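Local coordinates for protein titin (Homo sapiens, PDB 6H4L) that forms part of the giant elastic filament of the muscle sarcomere, here one immunoglobulin-like domain of its M-band segment, at residues Y43-E48 with S76-A81. Sequence-based numbering, arbitrary orientation.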
loop_
_atom_site.group_PDB
_atom_site.type_symbol
_atom_site.label_atom_id
_atom_site.label_comp_id
_atom_site.label_asym_id
_atom_site.label_seq_id
_atom_site.Cartn_x
_atom_site.Cartn_y
_atom_site.Cartn_z
ATOM N N TYR A 43 -3.765 -2.962 -4.332
ATOM C CA TYR A 43 -4.438 -2.862 -5.626
ATOM C C TYR A 43 -3.874 -1.714 -6.443
ATOM O O TYR A 43 -3.455 -0.695 -5.897
ATOM C CB TYR A 43 -5.944 -2.633 -5.420
ATOM C CG TYR A 43 -6.621 -3.722 -4.634
ATOM C CD1 TYR A 43 -7.340 -4.724 -5.271
ATOM C CD2 TYR A 43 -6.547 -3.745 -3.243
ATOM C CE1 TYR A 43 -7.957 -5.732 -4.546
ATOM C CE2 TYR A 43 -7.160 -4.749 -2.515
ATOM C CZ TYR A 43 -7.865 -5.732 -3.169
ATOM O OH TYR A 43 -8.477 -6.732 -2.445
ATOM N N HIS A 44 -3.848 -1.898 -7.764
ATOM C CA HIS A 44 -3.508 -0.827 -8.694
ATOM C C HIS A 44 -4.697 -0.616 -9.631
ATOM O O HIS A 44 -5.122 -1.540 -10.332
ATOM C CB HIS A 44 -2.256 -1.190 -9.495
ATOM C CG HIS A 44 -1.875 -0.173 -10.532
ATOM N ND1 HIS A 44 -1.237 -0.515 -11.705
ATOM C CD2 HIS A 44 -2.025 1.173 -10.566
ATOM C CE1 HIS A 44 -1.018 0.576 -12.420
ATOM N NE2 HIS A 44 -1.494 1.612 -11.756
ATOM N N ASN A 45 -5.252 0.592 -9.619
ATOM C CA ASN A 45 -6.509 0.863 -10.316
ATOM C C ASN A 45 -7.564 -0.244 -10.153
ATOM O O ASN A 45 -8.210 -0.652 -11.118
ATOM C CB ASN A 45 -6.248 1.150 -11.799
ATOM C CG ASN A 45 -5.414 2.400 -12.008
ATOM O OD1 ASN A 45 -5.551 3.381 -11.278
ATOM N ND2 ASN A 45 -4.545 2.370 -13.009
ATOM N N GLY A 46 -7.726 -0.733 -8.925
ATOM C CA GLY A 46 -8.792 -1.672 -8.626
ATOM C C GLY A 46 -8.448 -3.134 -8.825
ATOM O O GLY A 46 -9.266 -4.011 -8.539
ATOM N N VAL A 47 -7.238 -3.404 -9.305
ATOM C CA VAL A 47 -6.832 -4.774 -9.605
ATOM C C VAL A 47 -5.775 -5.226 -8.610
ATOM O O VAL A 47 -4.788 -4.527 -8.388
ATOM C CB VAL A 47 -6.255 -4.886 -11.019
ATOM C CG1 VAL A 47 -5.898 -6.332 -11.333
ATOM C CG2 VAL A 47 -7.251 -4.358 -12.037
ATOM N N GLU A 48 -5.978 -6.392 -8.006
ATOM C CA GLU A 48 -5.055 -6.847 -6.973
ATOM C C GLU A 48 -3.647 -7.047 -7.521
ATOM O O GLU A 48 -3.455 -7.634 -8.595
ATOM C CB GLU A 48 -5.552 -8.126 -6.291
ATOM C CG GLU A 48 -4.659 -8.556 -5.128
ATOM C CD GLU A 48 -5.267 -9.654 -4.278
ATOM O OE1 GLU A 48 -6.364 -10.140 -4.624
ATOM O OE2 GLU A 48 -4.646 -10.022 -3.256
ATOM N N SER A 76 1.386 4.559 -13.475
ATOM C CA SER A 76 0.646 5.668 -12.888
ATOM C C SER A 76 -0.747 5.202 -12.499
ATOM O O SER A 76 -1.249 4.208 -13.023
ATOM C CB SER A 76 0.533 6.825 -13.886
ATOM O OG SER A 76 1.807 7.262 -14.321
ATOM N N GLY A 77 -1.374 5.924 -11.580
ATOM C CA GLY A 77 -2.750 5.637 -11.232
ATOM C C GLY A 77 -2.942 5.536 -9.739
ATOM O O GLY A 77 -2.125 6.036 -8.958
ATOM N N THR A 78 -4.021 4.869 -9.342
ATOM C CA THR A 78 -4.391 4.765 -7.938
ATOM C C THR A 78 -3.874 3.477 -7.323
ATOM O O THR A 78 -4.125 2.389 -7.847
ATOM C CB THR A 78 -5.926 4.813 -7.780
ATOM O OG1 THR A 78 -6.426 6.026 -8.364
ATOM C CG2 THR A 78 -6.326 4.736 -6.313
ATOM N N TYR A 79 -3.158 3.603 -6.205
ATOM C CA TYR A 79 -2.709 2.443 -5.449
ATOM C C TYR A 79 -3.459 2.434 -4.146
ATOM O O TYR A 79 -3.565 3.469 -3.491
ATOM C CB TYR A 79 -1.197 2.483 -5.211
ATOM C CG TYR A 79 -0.437 2.182 -6.483
ATOM C CD1 TYR A 79 -0.065 0.879 -6.801
ATOM C CD2 TYR A 79 -0.130 3.193 -7.374
ATOM C CE1 TYR A 79 0.607 0.594 -7.986
ATOM C CE2 TYR A 79 0.546 2.916 -8.565
ATOM C CZ TYR A 79 0.912 1.616 -8.850
ATOM O OH TYR A 79 1.581 1.325 -10.019
ATOM N N ARG A 80 -3.987 1.266 -3.790
ATOM C CA ARG A 80 -4.790 1.139 -2.578
ATOM C C ARG A 80 -4.306 -0.022 -1.716
ATOM O O ARG A 80 -4.021 -1.108 -2.230
ATOM C CB ARG A 80 -6.263 0.925 -2.962
ATOM C CG ARG A 80 -7.174 0.615 -1.774
ATOM C CD ARG A 80 -8.598 0.303 -2.216
ATOM N NE ARG A 80 -9.270 1.437 -2.842
ATOM C CZ ARG A 80 -10.033 2.305 -2.186
ATOM N NH1 ARG A 80 -10.193 2.190 -0.871
ATOM N NH2 ARG A 80 -10.627 3.297 -2.840
ATOM N N ALA A 81 -4.231 0.206 -0.402
ATOM C CA ALA A 81 -3.988 -0.861 0.558
ATOM C C ALA A 81 -5.291 -1.131 1.283
ATOM O O ALA A 81 -6.002 -0.191 1.632
ATOM C CB ALA A 81 -2.911 -0.460 1.562
HETATM O O HOH W 1 -8.097 4.673 -10.504
HETATM O O HOH W 2 -6.350 0.688 -6.686
#
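Ser76 offers its carbonyl to His44: NE2 donates to Ser76 O at 2.9 Å, nearly straight and in the imidazole plane, while NE2 itself sits above the plane of the Ser76 carbonyl, off its lone pairs. Gly77, lacking a side chain, leaves room for the Asn45 amide and the His44 ring edge. Thr78 O receives Asn45 N (2.8 Å), and Thr78 N donates to Asn45 OD1 (2.9 Å), a side-chain carbonyl replacing a backbone one where regular pairing ends. Asparagine also tolerates the left-handed backbone angles here, at the second position of the type I' turn from His44 to Val47; at the third, Gly46 (phi 89°) avoids jamming a CB against the preceding carbonyl O. Tyr79 lies opposite His44 in a non-hydrogen-bonded pair, their rings in an offset stack, planes 2° and centroids 4.3 Å apart. A chi1 of 177° sends the His44 side chain away from its own N and lays the imidazole over the phenol of Tyr79, whose OH bonds Asp75 O. Arg80 and Tyr43 form the hydrogen-bonded pair, side chains on the other, partly exposed face, where a long polar chain fits: Arg80 NH1 bonds Ser91 OG. In this immunoglobulin I-set sandwich, strand 77-85 runs antiparallel between 39-44 and 88-98, while Tyr79 reaches Leu66 and Ile68 of strand 63-68 in the facing sheet.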